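Side-chain contacts in putative metal-dependent phosphoesterase (Bifidobacterium adolescentis, PDB 3O0F), which is a metal-dependent phosphoesterase of the PHP family that binds adenosine monophosphate beside a cluster of two iron ions and one zinc ion: residues 49-54 with 104-109; 74-79 with 186-191. All coordinates share one frame; numbering follows the deposited sequence.

Contact 1 (49-54 with 104-109); sequences DHDTTA and ANTRAA. With ZN (zinc ion), chain C.
The irregular 49-54 loop meets helix 104-109 most closely at D51 and R107, whose CA atoms lie 6.8 Å apart. The direct polar link joins a side chain to the backbone: R107 NH1 donates to D51 O over 2.7 Å, with an N-H...O angle of 149°. The donor lies in the carbonyl plane on a lone pair, and the oxygen is 12° out of the guanidinium plane, so R107 engages edge-on. R107 CG and CD pass D51 O at 3.5 Å, and the bend at chi3 (-68°) then turns the guanidinium so that NH1 reaches the same oxygen, while the CA of A104 sits over the rim of one guanidinium face. D51 crosses T106 at about a right angle, its carboxylate against the methyl group, with OD2 to CG2 at 3.6 Å. A water bridges the same pair, donating to D51 OD1 and accepting from T106 OG1. Outside the two segments, OD2 is held by T77 OG1 and by a salt bridge to R110, which binds AMP. H50 is a first-shell zinc ligand (NE2 at 2.1 Å, alongside D25 and H263), and D51 the second-shell residue behind it at this PHP-domain metal site.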
# COMPACT_ATOMS: atom_id res chain seq x y z
N ASP A 49 2.16 -2.64 -4.33
CA ASP A 49 2.75 -1.32 -4.49
C ASP A 49 1.73 -0.18 -4.69
O ASP A 49 0.62 -0.41 -5.17
CB ASP A 49 3.75 -1.33 -5.66
CG ASP A 49 5.02 -2.09 -5.32
OD1 ASP A 49 5.67 -1.71 -4.32
OD2 ASP A 49 5.35 -3.06 -6.05
N HIS A 50 2.15 1.03 -4.34
CA HIS A 50 1.31 2.24 -4.41
C HIS A 50 0.97 2.58 -5.86
O HIS A 50 1.87 2.72 -6.68
CB HIS A 50 2.06 3.42 -3.81
CG HIS A 50 2.33 3.27 -2.36
ND1 HIS A 50 1.38 3.54 -1.40
CD2 HIS A 50 3.44 2.87 -1.69
CE1 HIS A 50 1.89 3.30 -0.21
NE2 HIS A 50 3.14 2.92 -0.36
N ASP A 51 -0.33 2.67 -6.17
CA ASP A 51 -0.86 3.25 -7.43
C ASP A 51 -0.26 2.68 -8.74
O ASP A 51 0.02 3.42 -9.68
CB ASP A 51 -0.71 4.77 -7.35
CG ASP A 51 -1.31 5.34 -6.09
OD1 ASP A 51 -2.52 5.10 -5.88
OD2 ASP A 51 -0.60 6.00 -5.29
N THR A 52 -0.03 1.37 -8.77
CA THR A 52 0.65 0.72 -9.89
C THR A 52 0.45 -0.80 -9.90
O THR A 52 0.21 -1.43 -8.86
CB THR A 52 2.18 1.00 -9.85
OG1 THR A 52 2.79 0.61 -11.10
CG2 THR A 52 2.87 0.27 -8.65
N THR A 53 0.60 -1.36 -11.11
CA THR A 53 0.78 -2.81 -11.30
C THR A 53 2.13 -3.12 -11.94
O THR A 53 2.34 -4.20 -12.49
CB THR A 53 -0.32 -3.36 -12.25
OG1 THR A 53 -0.22 -2.68 -13.52
CG2 THR A 53 -1.68 -3.10 -11.64
N ALA A 54 3.08 -2.18 -11.86
CA ALA A 54 4.32 -2.31 -12.66
C ALA A 54 5.19 -3.53 -12.28
O ALA A 54 5.90 -4.08 -13.12
CB ALA A 54 5.15 -0.98 -12.61
N ALA A 104 -2.55 6.39 -13.59
CA ALA A 104 -1.65 7.26 -14.35
C ALA A 104 -1.80 8.68 -13.82
O ALA A 104 -0.81 9.38 -13.64
CB ALA A 104 -1.94 7.21 -15.88
N ASN A 105 -3.04 9.09 -13.55
CA ASN A 105 -3.30 10.41 -13.02
C ASN A 105 -2.69 10.56 -11.64
O ASN A 105 -2.13 11.61 -11.32
CB ASN A 105 -4.79 10.71 -12.91
CG ASN A 105 -5.49 10.76 -14.27
OD1 ASN A 105 -4.85 10.90 -15.29
ND2 ASN A 105 -6.81 10.65 -14.27
N THR A 106 -2.81 9.54 -10.80
CA THR A 106 -2.25 9.66 -9.43
C THR A 106 -0.73 9.71 -9.48
O THR A 106 -0.11 10.46 -8.74
CB THR A 106 -2.68 8.55 -8.50
OG1 THR A 106 -4.10 8.61 -8.33
CG2 THR A 106 -1.99 8.70 -7.13
N ARG A 107 -0.13 8.92 -10.36
CA ARG A 107 1.32 8.91 -10.48
C ARG A 107 1.83 10.26 -11.01
O ARG A 107 2.84 10.75 -10.50
CB ARG A 107 1.84 7.74 -11.32
CG ARG A 107 1.57 6.34 -10.70
CD ARG A 107 2.47 5.30 -11.34
NE ARG A 107 2.08 5.10 -12.73
CZ ARG A 107 1.12 4.29 -13.17
NH1 ARG A 107 0.42 3.48 -12.35
NH2 ARG A 107 0.87 4.28 -14.46
N ALA A 108 1.13 10.87 -11.97
CA ALA A 108 1.53 12.18 -12.50
C ALA A 108 1.34 13.27 -11.43
O ALA A 108 2.20 14.16 -11.26
CB ALA A 108 0.76 12.53 -13.85
N ALA A 109 0.22 13.23 -10.70
CA ALA A 109 -0.01 14.17 -9.59
C ALA A 109 1.08 14.03 -8.49
O ALA A 109 1.64 15.03 -8.01
CB ALA A 109 -1.45 13.96 -9.00
ZN ZN C . 4.58 2.31 1.08
O HOH W 1 -4.77 6.75 -6.49

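Contact 2 (74-79 with 186-191); sequences TEITAV and HEVIAA. With FE (Fe (III) ion), chain D; FE (Fe (III) ion), chain E.
V188 of helix 186-191 sets its two methyl groups against I76 and A78 of strand 74-79, an apolar helix-on-sheet packing in the PHP domain fold. The segment axes approach to 8.7 Å, and their directions differ by 141°, so the helix runs roughly counter to the strand. Nearest CA atoms belong to A78 and V188, at 7.2 Å. From CB, which points toward the strand, the side chain of V188 divides. CG1, anti to the backbone N (chi1 166°), reaches the end of I76, with CD1 at 3.7 Å, and also lies near I76 CG2. The other branch, CG2, takes I76 CG2 on one contact and the methyl of A78 on another, V188 CG2 to A78 CB being 3.9 Å. I76 and V188 therefore meet tip to tip, and no hydrogen bond crosses between the segments. M87 of the adjoining strand and P183 also touch V188, while F103 of helix 97-124 and V192 flank I76, which places the pair in a buried apolar layer between sheet and helices. The alternation of the strand sends the neighbouring residues to its other side: T77 points away from the helix, and its OG1 is hydrogen-bonded to D51 OD2 and R110 NH2. E75 likewise serves the metal site. Its chain is extended beyond CG, with CG anti to the backbone N (chi1 180°), and its carboxylate bridges both irons. E75 OE2 binds the iron of chain D at 2.1 Å, and E75 OE1 the iron of chain E at 2.2 Å. A water also joins them, 2.0 Å from the chain D iron.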
# COMPACT_ATOMS: atom_id res chain seq x y z
N THR A 74 -2.52 -3.89 -5.33
CA THR A 74 -2.08 -2.49 -5.47
C THR A 74 -2.59 -1.75 -4.24
O THR A 74 -3.72 -2.00 -3.81
CB THR A 74 -2.68 -1.84 -6.70
OG1 THR A 74 -2.19 -2.46 -7.88
CG2 THR A 74 -2.34 -0.32 -6.73
N GLU A 75 -1.82 -0.83 -3.68
CA GLU A 75 -2.33 0.02 -2.61
C GLU A 75 -2.68 1.37 -3.24
O GLU A 75 -1.82 2.07 -3.78
CB GLU A 75 -1.33 0.18 -1.46
CG GLU A 75 -1.89 1.05 -0.39
CD GLU A 75 -1.11 1.05 0.92
OE1 GLU A 75 -0.02 0.55 0.93
OE2 GLU A 75 -1.66 1.47 1.96
N ILE A 76 -3.95 1.71 -3.21
CA ILE A 76 -4.43 2.87 -3.93
C ILE A 76 -4.58 4.02 -2.94
O ILE A 76 -5.28 3.90 -1.91
CB ILE A 76 -5.80 2.60 -4.60
CG1 ILE A 76 -5.70 1.36 -5.49
CG2 ILE A 76 -6.26 3.85 -5.42
CD1 ILE A 76 -7.01 0.92 -6.12
N THR A 77 -3.96 5.14 -3.30
CA THR A 77 -4.05 6.37 -2.52
C THR A 77 -5.43 7.02 -2.73
O THR A 77 -5.84 7.23 -3.86
CB THR A 77 -2.93 7.37 -3.00
OG1 THR A 77 -1.68 6.69 -3.12
CG2 THR A 77 -2.74 8.57 -2.05
N ALA A 78 -6.13 7.34 -1.66
CA ALA A 78 -7.45 7.87 -1.75
C ALA A 78 -7.74 8.83 -0.59
O ALA A 78 -6.92 8.97 0.33
CB ALA A 78 -8.50 6.71 -1.81
N VAL A 79 -8.87 9.52 -0.67
CA VAL A 79 -9.30 10.45 0.37
C VAL A 79 -10.80 10.34 0.60
O VAL A 79 -11.56 10.13 -0.34
CB VAL A 79 -8.93 11.93 0.04
CG1 VAL A 79 -9.47 12.34 -1.34
CG2 VAL A 79 -9.49 12.86 1.10
N HIS A 186 -15.02 6.57 -2.83
CA HIS A 186 -16.16 6.11 -3.63
C HIS A 186 -15.77 5.83 -5.08
O HIS A 186 -16.25 4.86 -5.68
CB HIS A 186 -17.31 7.12 -3.58
CG HIS A 186 -17.57 7.66 -2.21
ND1 HIS A 186 -17.86 6.84 -1.13
CD2 HIS A 186 -17.59 8.93 -1.74
CE1 HIS A 186 -18.03 7.59 -0.05
NE2 HIS A 186 -17.86 8.85 -0.39
N GLU A 187 -14.91 6.67 -5.63
CA GLU A 187 -14.41 6.46 -6.98
C GLU A 187 -13.50 5.26 -7.03
O GLU A 187 -13.62 4.45 -7.95
CB GLU A 187 -13.65 7.66 -7.55
CG GLU A 187 -13.24 7.32 -8.99
CD GLU A 187 -12.45 8.35 -9.75
OE1 GLU A 187 -11.97 9.33 -9.14
OE2 GLU A 187 -12.33 8.14 -10.98
N VAL A 188 -12.58 5.15 -6.09
CA VAL A 188 -11.66 3.98 -6.04
C VAL A 188 -12.43 2.67 -5.93
O VAL A 188 -12.18 1.71 -6.68
CB VAL A 188 -10.63 4.15 -4.92
CG1 VAL A 188 -9.88 2.79 -4.63
CG2 VAL A 188 -9.62 5.29 -5.31
N ILE A 189 -13.40 2.61 -5.02
CA ILE A 189 -14.17 1.37 -4.88
C ILE A 189 -14.94 1.00 -6.16
O ILE A 189 -14.94 -0.18 -6.57
CB ILE A 189 -15.11 1.39 -3.68
CG1 ILE A 189 -14.29 1.41 -2.37
CG2 ILE A 189 -16.00 0.15 -3.69
CD1 ILE A 189 -15.12 1.79 -1.16
N ALA A 190 -15.60 1.97 -6.79
CA ALA A 190 -16.27 1.70 -8.04
C ALA A 190 -15.30 1.19 -9.11
O ALA A 190 -15.68 0.30 -9.88
CB ALA A 190 -17.02 2.95 -8.55
N ALA A 191 -14.09 1.77 -9.17
CA ALA A 191 -13.13 1.40 -10.18
C ALA A 191 -12.62 -0.02 -9.93
O ALA A 191 -12.47 -0.79 -10.87
CB ALA A 191 -11.96 2.40 -10.26
FE FE D . -0.75 2.54 3.60
FE FE E . 1.22 -0.11 2.57
O HOH W 2 0.14 0.81 4.09

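Contacts 1 and 2 have centres 11 Å apart and meet directly, because the 49-54 loop lies along strand 74-79. Two probable hydrogen bonds join them: D51 OD2 to T77 OG1 at 2.5 Å, and T52 O to T74 OG1 at 2.8 Å. Backbone bonds from E75 to D49 and D51 add to the seam. Metal ligands come from both contacts, H50 for zinc and E75 for the two irons, and the seam probably helps to set their relative placement. The pocket is close by: the side chains of D51 and T77 lie about 7 Å and about 5 Å from AMP, nearest atom to nearest atom. Contact 2 lies on the strand face opposite the E75 and T77 side chains, where helix 186-191 packs.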